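Local coordinates for histidine phosphotransfer protein (Medicago truncatula, PDB 4G78) that probably relays phosphoryl groups through an active histidine, between cytokinin sensor histidine kinases and the response regulators of a plant two-component pathway, at residues F42-E45 and V46-F50; L134-L137 and Q138-K142. One frame throughout, in Å; residues are numbered along the deposited sequence.

Interaction 1: F42-E45 and V46-F50; sequences FVIE and VMTMF
Phe42 to Phe50 form an unbroken α-helical run in which the amides of Val46, Met47, Thr48 and Met49 bond to the carbonyls four residues before them, from Val46 N to Phe42 O (3.0 Å) to the longer Met49 N to Glu45 O (3.2 Å). One turn apart, Phe42 and Val46 make a CH-pi contact: CG2 of Val46 stands over one ring face, 4.0 Å from the centroid of Phe42 and displaced toward the CE1 and CZ rim. Phe42 brings its ring forward along the helix to this methyl because CG lies beside the carbonyl carbon (chi1 164°). Val43 and Met47 meet more loosely, CG2 to CG at 4.3 Å, and both also pack on Phe28 of helix 26-32. On the solvent side two waters converge on Thr48 OG1. One donates to Ile44 O at 2.9 Å, giving that carbonyl a second partner besides Thr48 N; the other donates to Glu45 OE2 at 3.1 Å, linking carboxylate and hydroxyl. Such an amphipathic helix, apolar toward its neighbours and hydrated on its outer side, is characteristic of the helical-bundle HPt domain.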
loop_
_atom_site.group_PDB
_atom_site.type_symbol
_atom_site.label_atom_id
_atom_site.label_comp_id
_atom_site.label_asym_id
_atom_site.label_seq_id
_atom_site.Cartn_x
_atom_site.Cartn_y
_atom_site.Cartn_z
ATOM N N PHE A 42 -11.791 10.890 -0.723
ATOM C CA PHE A 42 -11.848 10.031 0.427
ATOM C C PHE A 42 -10.719 9.021 0.379
ATOM O O PHE A 42 -10.035 8.752 1.352
ATOM C CB PHE A 42 -13.270 9.344 0.469
ATOM C CG PHE A 42 -13.322 8.158 1.367
ATOM C CD1 PHE A 42 -13.219 8.259 2.748
ATOM C CD2 PHE A 42 -13.471 6.911 0.819
ATOM C CE1 PHE A 42 -13.357 7.102 3.521
ATOM C CE2 PHE A 42 -13.589 5.792 1.607
ATOM C CZ PHE A 42 -13.540 5.890 2.951
ATOM N N VAL A 43 -10.522 8.406 -0.800
ATOM C CA VAL A 43 -9.453 7.390 -0.913
ATOM C C VAL A 43 -8.099 8.000 -0.674
ATOM O O VAL A 43 -7.240 7.362 -0.070
ATOM C CB VAL A 43 -9.601 6.565 -2.232
ATOM C CG1 VAL A 43 -9.396 7.355 -3.518
ATOM C CG2 VAL A 43 -8.702 5.314 -2.237
ATOM N N ILE A 44 -7.867 9.243 -1.129
ATOM C CA ILE A 44 -6.602 9.922 -0.883
ATOM C C ILE A 44 -6.400 10.119 0.612
ATOM O O ILE A 44 -5.300 9.918 1.121
ATOM C CB ILE A 44 -6.442 11.238 -1.686
ATOM C CG1 ILE A 44 -6.555 10.951 -3.191
ATOM C CG2 ILE A 44 -5.181 11.971 -1.312
ATOM C CD1 ILE A 44 -6.555 12.158 -4.092
ATOM N N GLU A 45 -7.458 10.550 1.317
ATOM C CA GLU A 45 -7.380 10.765 2.765
ATOM C C GLU A 45 -6.983 9.443 3.474
ATOM O O GLU A 45 -6.138 9.430 4.366
ATOM C CB GLU A 45 -8.601 11.371 3.366
ATOM C CG GLU A 45 -8.914 12.760 2.829
ATOM C CD GLU A 45 -7.844 13.857 2.911
ATOM O OE1 GLU A 45 -7.745 14.373 4.048
ATOM O OE2 GLU A 45 -7.204 14.133 1.896
ATOM N N VAL A 46 -7.686 8.379 3.109
ATOM C CA VAL A 46 -7.408 7.055 3.691
ATOM C C VAL A 46 -5.953 6.654 3.393
ATOM O O VAL A 46 -5.248 6.188 4.306
ATOM C CB VAL A 46 -8.370 6.019 3.162
ATOM C CG1 VAL A 46 -7.929 4.611 3.493
ATOM C CG2 VAL A 46 -9.788 6.247 3.698
ATOM N N MET A 47 -5.531 6.777 2.152
ATOM C CA MET A 47 -4.202 6.325 1.801
ATOM C C MET A 47 -3.146 7.150 2.525
ATOM O O MET A 47 -2.111 6.582 2.859
ATOM C CB MET A 47 -3.993 6.323 0.294
ATOM C CG MET A 47 -4.764 5.221 -0.429
ATOM S SD MET A 47 -5.071 3.595 0.281
ATOM C CE MET A 47 -4.821 2.587 -1.084
ATOM N N THR A 48 -3.351 8.446 2.742
ATOM C CA THR A 48 -2.345 9.233 3.459
ATOM C C THR A 48 -2.215 8.678 4.898
ATOM O O THR A 48 -1.096 8.571 5.412
ATOM C CB THR A 48 -2.753 10.697 3.422
ATOM O OG1 THR A 48 -2.745 11.162 2.138
ATOM C CG2 THR A 48 -1.838 11.510 4.358
ATOM N N MET A 49 -3.306 8.337 5.513
ATOM C CA MET A 49 -3.273 7.729 6.864
ATOM C C MET A 49 -2.480 6.426 6.836
ATOM O O MET A 49 -1.673 6.156 7.714
ATOM C CB MET A 49 -4.691 7.541 7.370
ATOM C CG MET A 49 -5.398 8.827 7.682
ATOM S SD MET A 49 -7.165 8.501 8.031
ATOM C CE MET A 49 -7.694 10.183 8.326
ATOM N N PHE A 50 -2.772 5.589 5.840
ATOM C CA PHE A 50 -2.087 4.318 5.665
ATOM C C PHE A 50 -0.596 4.514 5.421
ATOM O O PHE A 50 0.223 3.787 6.009
ATOM C CB PHE A 50 -2.756 3.562 4.503
ATOM C CG PHE A 50 -1.961 2.353 4.060
ATOM C CD1 PHE A 50 -1.971 1.198 4.755
ATOM C CD2 PHE A 50 -1.223 2.419 2.894
ATOM C CE1 PHE A 50 -1.266 0.104 4.377
ATOM C CE2 PHE A 50 -0.490 1.329 2.457
ATOM C CZ PHE A 50 -0.544 0.141 3.244
HETATM O O HOH W 1 -2.750 10.058 -0.207
HETATM O O HOH W 2 -4.119 13.656 2.122
#

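Interaction 2: L134-L137 and Q138-K142; sequences LFKL and QQEIK
The side chain of Gln138 runs alongside Phe135, both pointing the same way, and its amide nitrogen NE2 approaches ring atom CD1 of Phe135 at 3.6 Å. Amide and ring planes are 36° apart, and NE2 comes in obliquely, consistent with packing of a polar group beside an aromatic one. The first torsion of Gln138 (chi1 -74°) sets CG beside the backbone N, 3.4 Å from Leu134 O, and the extended chain beyond carries the amide to the ring. Around the helix, Lys136 reaches forward one turn to Glu140, and the two side chains form an i to i+4 salt bridge, with NZ of Lys136 2.7 Å from OE2 of Glu140. The ammonium group meets that oxygen on its syn side, somewhat out of the carboxylate plane. Lys136 is extended as far as CE and then turns at chi4 (-75°), which swings NZ back to the acid. Replacing Glu140 by an alanine would probably leave the Lys136 ammonium without its carboxylate mate and its long chain freer to turn. Beneath the side chains, successive amides bond to carbonyls four residues back, among them Glu140 N to Lys136 O at 3.0 Å, which joins the same two residues through the backbone. NE2 of Gln139 bonds to Asp41, whose carboxylate also forms a salt bridge with Lys142. The chemistry is thus divided around the helix: Phe135 and Leu134 are buried against neighbouring helices, whereas the Lys136–Glu140 pair adds an electrostatic link between successive turns, one that is likely to weaken as salt screens the charges.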
loop_
_atom_site.group_PDB
_atom_site.type_symbol
_atom_site.label_atom_id
_atom_site.label_comp_id
_atom_site.label_asym_id
_atom_site.label_seq_id
_atom_site.Cartn_x
_atom_site.Cartn_y
_atom_site.Cartn_z
ATOM N N LEU A 134 -1.549 7.784 -9.643
ATOM C CA LEU A 134 -3.001 7.706 -9.786
ATOM C C LEU A 134 -3.615 9.027 -9.287
ATOM O O LEU A 134 -4.458 9.640 -9.954
ATOM C CB LEU A 134 -3.427 6.408 -9.060
ATOM C CG LEU A 134 -4.887 5.989 -9.308
ATOM C CD1 LEU A 134 -5.291 5.907 -10.667
ATOM C CD2 LEU A 134 -5.089 4.722 -8.535
ATOM N N PHE A 135 -3.216 9.435 -8.090
ATOM C CA PHE A 135 -3.802 10.600 -7.475
ATOM C C PHE A 135 -3.422 11.882 -8.208
ATOM O O PHE A 135 -4.232 12.809 -8.317
ATOM C CB PHE A 135 -3.372 10.676 -6.004
ATOM C CG PHE A 135 -3.804 9.483 -5.168
ATOM C CD1 PHE A 135 -4.896 8.699 -5.488
ATOM C CD2 PHE A 135 -3.084 9.195 -4.006
ATOM C CE1 PHE A 135 -5.322 7.650 -4.677
ATOM C CE2 PHE A 135 -3.503 8.125 -3.183
ATOM C CZ PHE A 135 -4.598 7.375 -3.545
ATOM N N LYS A 136 -2.192 11.937 -8.764
ATOM C CA LYS A 136 -1.789 13.100 -9.573
ATOM C C LYS A 136 -2.733 13.267 -10.745
ATOM O O LYS A 136 -3.201 14.371 -11.038
ATOM C CB LYS A 136 -0.330 12.876 -10.079
ATOM C CG LYS A 136 0.189 14.029 -11.011
ATOM C CD LYS A 136 1.590 13.678 -11.549
ATOM C CE LYS A 136 2.279 14.760 -12.267
ATOM N NZ LYS A 136 1.783 15.035 -13.599
ATOM N N LEU A 137 -2.999 12.175 -11.453
ATOM C CA LEU A 137 -3.876 12.245 -12.614
ATOM C C LEU A 137 -5.291 12.654 -12.189
ATOM O O LEU A 137 -5.934 13.471 -12.861
ATOM C CB LEU A 137 -3.918 10.884 -13.312
ATOM C CG LEU A 137 -2.559 10.439 -13.929
ATOM C CD1 LEU A 137 -2.631 8.958 -14.269
ATOM C CD2 LEU A 137 -2.235 11.293 -15.158
ATOM N N GLN A 138 -5.801 12.084 -11.097
ATOM C CA GLN A 138 -7.140 12.436 -10.629
ATOM C C GLN A 138 -7.225 13.910 -10.328
ATOM O O GLN A 138 -8.233 14.581 -10.648
ATOM C CB GLN A 138 -7.497 11.722 -9.329
ATOM C CG GLN A 138 -7.782 10.296 -9.604
ATOM C CD GLN A 138 -8.125 9.444 -8.423
ATOM O OE1 GLN A 138 -8.583 8.292 -8.589
ATOM N NE2 GLN A 138 -7.854 9.885 -7.241
ATOM N N GLN A 139 -6.211 14.461 -9.692
ATOM C CA GLN A 139 -6.172 15.868 -9.328
ATOM C C GLN A 139 -6.160 16.782 -10.571
ATOM O O GLN A 139 -6.747 17.814 -10.600
ATOM C CB GLN A 139 -5.037 16.151 -8.370
ATOM C CG GLN A 139 -5.314 15.491 -6.997
ATOM C CD GLN A 139 -6.617 15.807 -6.365
ATOM O OE1 GLN A 139 -7.168 16.871 -6.307
ATOM N NE2 GLN A 139 -7.067 14.610 -5.954
ATOM N N GLU A 140 -5.373 16.335 -11.587
ATOM C CA GLU A 140 -5.316 17.122 -12.816
ATOM C C GLU A 140 -6.679 17.127 -13.525
ATOM O O GLU A 140 -7.087 18.147 -14.084
ATOM C CB GLU A 140 -4.226 16.602 -13.727
ATOM C CG GLU A 140 -2.845 16.884 -13.193
ATOM C CD GLU A 140 -1.736 16.283 -14.004
ATOM O OE1 GLU A 140 -1.988 15.655 -15.029
ATOM O OE2 GLU A 140 -0.544 16.497 -13.573
ATOM N N ILE A 141 -7.369 16.015 -13.522
ATOM C CA ILE A 141 -8.715 15.939 -14.086
ATOM C C ILE A 141 -9.656 16.857 -13.331
ATOM O O ILE A 141 -10.439 17.636 -13.924
ATOM C CB ILE A 141 -9.202 14.511 -14.128
ATOM C CG1 ILE A 141 -8.412 13.716 -15.185
ATOM C CG2 ILE A 141 -10.715 14.440 -14.394
ATOM C CD1 ILE A 141 -8.603 12.237 -15.148
ATOM N N LYS A 142 -9.588 16.856 -12.004
ATOM C CA LYS A 142 -10.422 17.781 -11.190
ATOM C C LYS A 142 -10.141 19.213 -11.576
ATOM O O LYS A 142 -11.022 20.032 -11.670
ATOM C CB LYS A 142 -10.167 17.533 -9.736
ATOM C CG LYS A 142 -11.064 18.292 -8.780
ATOM C CD LYS A 142 -11.154 17.596 -7.435
ATOM C CE LYS A 142 -9.900 17.615 -6.646
ATOM N NZ LYS A 142 -10.129 17.620 -5.131
#

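From the N terminus, the chain passes through helices 6-20 and 26-32 before interaction 1, at the start of helix 41-66; interaction 2 follows much later, near the end of helix 110-145. Each lies within a single helix and closes no long loop, so the two stand in series, neither nested nor crossing. They nevertheless touch in space, their centres about 14 Å apart. Ile44 meets Phe135 through CG1 and CD1, respectively, at 3.6 Å, while Met47 CG lies 3.8 Å from Phe135 CZ. The first turns of one long helix are thereby tied to the last turns of another, with Phe28 of helix 26-32 touching residues of both interactions.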